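Local coordinates for protein multicopper oxidase (Arthrobacter sp. FB24, PDB 3GDC) that probably oxidises phenolic or similar substrates with molecular oxygen as a laccase-like multicopper oxidase, using copper ions bound in its cupredoxin-type domains, at residues 39-44 / 78-83. Residues are numbered along the deposited sequence; the frame is centred on the assembly and turned at random.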
ATOM      1  N   ILE A  39     -10.686 -31.444  -4.947  1.00 18.41           N
ATOM      2  CA  ILE A  39      -9.448 -30.857  -4.439  1.00 18.49           C
ATOM      3  C   ILE A  39      -9.011 -31.695  -3.244  1.00 18.17           C
ATOM      4  O   ILE A  39      -9.810 -31.968  -2.334  1.00 17.83           O
ATOM      5  CB  ILE A  39      -9.651 -29.360  -4.047  1.00 18.18           C
ATOM      6  CG1 ILE A  39      -9.995 -28.515  -5.292  1.00 18.75           C
ATOM      7  CG2 ILE A  39      -8.417 -28.806  -3.321  1.00 19.21           C
ATOM      8  CD1 ILE A  39     -10.066 -26.989  -5.066  1.00 20.55           C
ATOM      9  N   VAL A  40      -7.744 -32.100  -3.243  1.00 18.20           N
ATOM     10  CA  VAL A  40      -7.196 -32.924  -2.168  1.00 18.49           C
ATOM     11  C   VAL A  40      -5.992 -32.227  -1.540  1.00 18.79           C
ATOM     12  O   VAL A  40      -5.086 -31.799  -2.263  1.00 19.06           O
ATOM     13  CB  VAL A  40      -6.756 -34.319  -2.688  1.00 18.34           C
ATOM     14  CG1 VAL A  40      -6.216 -35.177  -1.542  1.00 18.90           C
ATOM     15  CG2 VAL A  40      -7.915 -35.050  -3.395  1.00 20.06           C
ATOM     16  N   ALA A  41      -5.976 -32.098  -0.209  1.00 18.81           N
ATOM     17  CA  ALA A  41      -4.782 -31.592   0.477  1.00 18.82           C
ATOM     18  C   ALA A  41      -3.781 -32.735   0.646  1.00 19.35           C
ATOM     19  O   ALA A  41      -4.114 -33.805   1.161  1.00 19.16           O
ATOM     20  CB  ALA A  41      -5.129 -30.935   1.823  1.00 18.64           C
ATOM     21  N   VAL A  42      -2.568 -32.530   0.147  1.00 20.08           N
ATOM     22  CA  VAL A  42      -1.557 -33.586   0.158  1.00 21.14           C
ATOM     23  C   VAL A  42      -0.213 -33.015   0.591  1.00 21.40           C
ATOM     24  O   VAL A  42       0.182 -31.936   0.143  1.00 21.01           O
ATOM     25  CB  VAL A  42      -1.390 -34.289  -1.231  1.00 21.67           C
ATOM     26  CG1 VAL A  42      -2.670 -34.946  -1.680  1.00 23.33           C
ATOM     27  CG2 VAL A  42      -0.916 -33.320  -2.295  1.00 22.29           C
ATOM     28  N   ASP A  43       0.481 -33.751   1.454  1.00 21.10           N
ATOM     29  CA  ASP A  43       1.818 -33.370   1.876  1.00 21.50           C
ATOM     30  C   ASP A  43       2.782 -33.836   0.786  1.00 21.12           C
ATOM     31  O   ASP A  43       2.738 -34.994   0.364  1.00 21.04           O
ATOM     32  CB  ASP A  43       2.154 -34.023   3.220  1.00 21.81           C
ATOM     33  CG  ASP A  43       1.182 -33.635   4.326  1.00 23.82           C
ATOM     34  OD1 ASP A  43       0.481 -32.606   4.190  1.00 24.30           O
ATOM     35  OD2 ASP A  43       1.116 -34.374   5.337  1.00 26.11           O
ATOM     36  N   LYS A  44       3.627 -32.927   0.313  1.00 20.74           N
ATOM     37  CA  LYS A  44       4.484 -33.190  -0.842  1.00 20.63           C
ATOM     38  C   LYS A  44       5.756 -32.367  -0.733  1.00 20.80           C
ATOM     39  O   LYS A  44       5.701 -31.189  -0.390  1.00 20.48           O
ATOM     40  CB  LYS A  44       3.748 -32.833  -2.139  1.00 20.60           C
ATOM     41  CG  LYS A  44       4.513 -33.142  -3.430  1.00 21.25           C
ATOM     42  CD  LYS A  44       3.595 -33.140  -4.642  1.00 21.20           C
ATOM     43  CE  LYS A  44       4.381 -33.385  -5.924  1.00 24.76           C
ATOM     44  NZ  LYS A  44       3.591 -33.059  -7.152  1.00 24.70           N
ATOM     45  N   ILE A  78     -17.026 -27.629  -4.457  1.00 18.10           N
ATOM     46  CA  ILE A  78     -15.647 -28.065  -4.300  1.00 18.17           C
ATOM     47  C   ILE A  78     -15.615 -29.230  -3.337  1.00 17.24           C
ATOM     48  O   ILE A  78     -15.887 -29.060  -2.152  1.00 17.78           O
ATOM     49  CB  ILE A  78     -14.746 -26.928  -3.773  1.00 17.99           C
ATOM     50  CG1 ILE A  78     -14.746 -25.741  -4.751  1.00 20.04           C
ATOM     51  CG2 ILE A  78     -13.345 -27.445  -3.476  1.00 19.95           C
ATOM     52  CD1 ILE A  78     -13.941 -25.958  -5.969  1.00 24.42           C
ATOM     53  N   HIS A  79     -15.295 -30.408  -3.863  1.00 17.58           N
ATOM     54  CA  HIS A  79     -15.247 -31.640  -3.077  1.00 18.01           C
ATOM     55  C   HIS A  79     -13.851 -31.783  -2.512  1.00 17.84           C
ATOM     56  O   HIS A  79     -12.926 -32.223  -3.206  1.00 18.59           O
ATOM     57  CB  HIS A  79     -15.590 -32.850  -3.956  1.00 18.67           C
ATOM     58  CG  HIS A  79     -16.885 -32.701  -4.691  1.00 19.22           C
ATOM     59  ND1 HIS A  79     -18.107 -32.858  -4.075  1.00 23.01           N
ATOM     60  CD2 HIS A  79     -17.150 -32.382  -5.980  1.00 21.34           C
ATOM     61  CE1 HIS A  79     -19.072 -32.640  -4.952  1.00 22.56           C
ATOM     62  NE2 HIS A  79     -18.518 -32.348  -6.116  1.00 22.58           N
ATOM     63  N   PHE A  80     -13.710 -31.382  -1.258  1.00 17.89           N
ATOM     64  CA  PHE A  80     -12.430 -31.345  -0.568  1.00 17.79           C
ATOM     65  C   PHE A  80     -12.192 -32.635   0.199  1.00 18.41           C
ATOM     66  O   PHE A  80     -13.069 -33.090   0.934  1.00 18.40           O
ATOM     67  CB  PHE A  80     -12.401 -30.152   0.399  1.00 17.55           C
ATOM     68  CG  PHE A  80     -11.113 -30.019   1.170  1.00 17.84           C
ATOM     69  CD1 PHE A  80      -9.884 -30.004   0.510  1.00 17.62           C
ATOM     70  CD2 PHE A  80     -11.134 -29.882   2.556  1.00 17.06           C
ATOM     71  CE1 PHE A  80      -8.686 -29.859   1.226  1.00 16.44           C
ATOM     72  CE2 PHE A  80      -9.950 -29.736   3.279  1.00 18.40           C
ATOM     73  CZ  PHE A  80      -8.722 -29.728   2.614  1.00 17.18           C
ATOM     74  N   THR A  81     -11.019 -33.232   0.006  1.00 18.58           N
ATOM     75  CA  THR A  81     -10.568 -34.352   0.833  1.00 19.25           C
ATOM     76  C   THR A  81      -9.220 -33.996   1.447  1.00 19.52           C
ATOM     77  O   THR A  81      -8.332 -33.480   0.755  1.00 19.34           O
ATOM     78  CB  THR A  81     -10.448 -35.668   0.032  1.00 19.96           C
ATOM     79  OG1 THR A  81     -11.728 -36.031  -0.489  1.00 21.47           O
ATOM     80  CG2 THR A  81      -9.934 -36.824   0.915  1.00 20.74           C
ATOM     81  N   ASN A  82      -9.080 -34.251   2.743  1.00 19.44           N
ATOM     82  CA  ASN A  82      -7.820 -34.006   3.430  1.00 19.76           C
ATOM     83  C   ASN A  82      -7.023 -35.298   3.485  1.00 20.42           C
ATOM     84  O   ASN A  82      -7.344 -36.200   4.261  1.00 20.96           O
ATOM     85  CB  ASN A  82      -8.040 -33.434   4.844  1.00 19.42           C
ATOM     86  CG  ASN A  82      -6.729 -33.079   5.534  1.00 19.12           C
ATOM     87  OD1 ASN A  82      -5.653 -33.235   4.950  1.00 19.31           O
ATOM     88  ND2 ASN A  82      -6.810 -32.606   6.773  1.00 19.48           N
ATOM     89  N   ALA A  83      -6.001 -35.397   2.637  1.00 20.85           N
ATOM     90  CA  ALA A  83      -5.097 -36.542   2.651  1.00 21.79           C
ATOM     91  C   ALA A  83      -3.763 -36.223   3.340  1.00 22.23           C
ATOM     92  O   ALA A  83      -2.811 -37.002   3.255  1.00 22.29           O
ATOM     93  CB  ALA A  83      -4.873 -37.063   1.222  1.00 21.76           C
TER
HETATM   94  O   HOH W   1      -0.309 -36.273   2.416  1.00 26.24           O
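Ile39 and Ala41 lose more surface to this parallel pairing than any other residues, both on the face that also carries Phe80. The beta-branch of Ile39 has CG2 opposite the backbone N and CG1 beside it (chi1 -64°), and the CD1 at the end of the longer arm lies 3.7 Å from Ile78 CG2. Further along, Ala41 CB sits at the edge of the Phe80 ring, near its plane, 3.8 Å from CE1. Tyr59 of strand 52-59 touches both Ile39 and Phe80. On the other face, Val40 CG1 lies 3.6 Å from Ala83 CB. Four backbone hydrogen bonds run between residues 39-44 and 78-83: Ile39 N to His79 O, Thr81 N to Ile39 O, Ala41 N to Thr81 O and Ala83 N to Ala41 O. The last is the most bent, with an N-H...O angle of 133°. Asn82 ND2 hydrogen-bonds the backbone carbonyls of His86 and Ile111, while OD1 accepts from Gly84 N; its side chain touches the copper ligand His88. The pairing thus joins two strands of a cupredoxin-type sheet through main-chain bonds backed by the apolar contacts of Ile39 and Ala41 with Ile78 and Phe80, with a water carrying the link on from Asp43 N (2.8 Å) to Ala83 O.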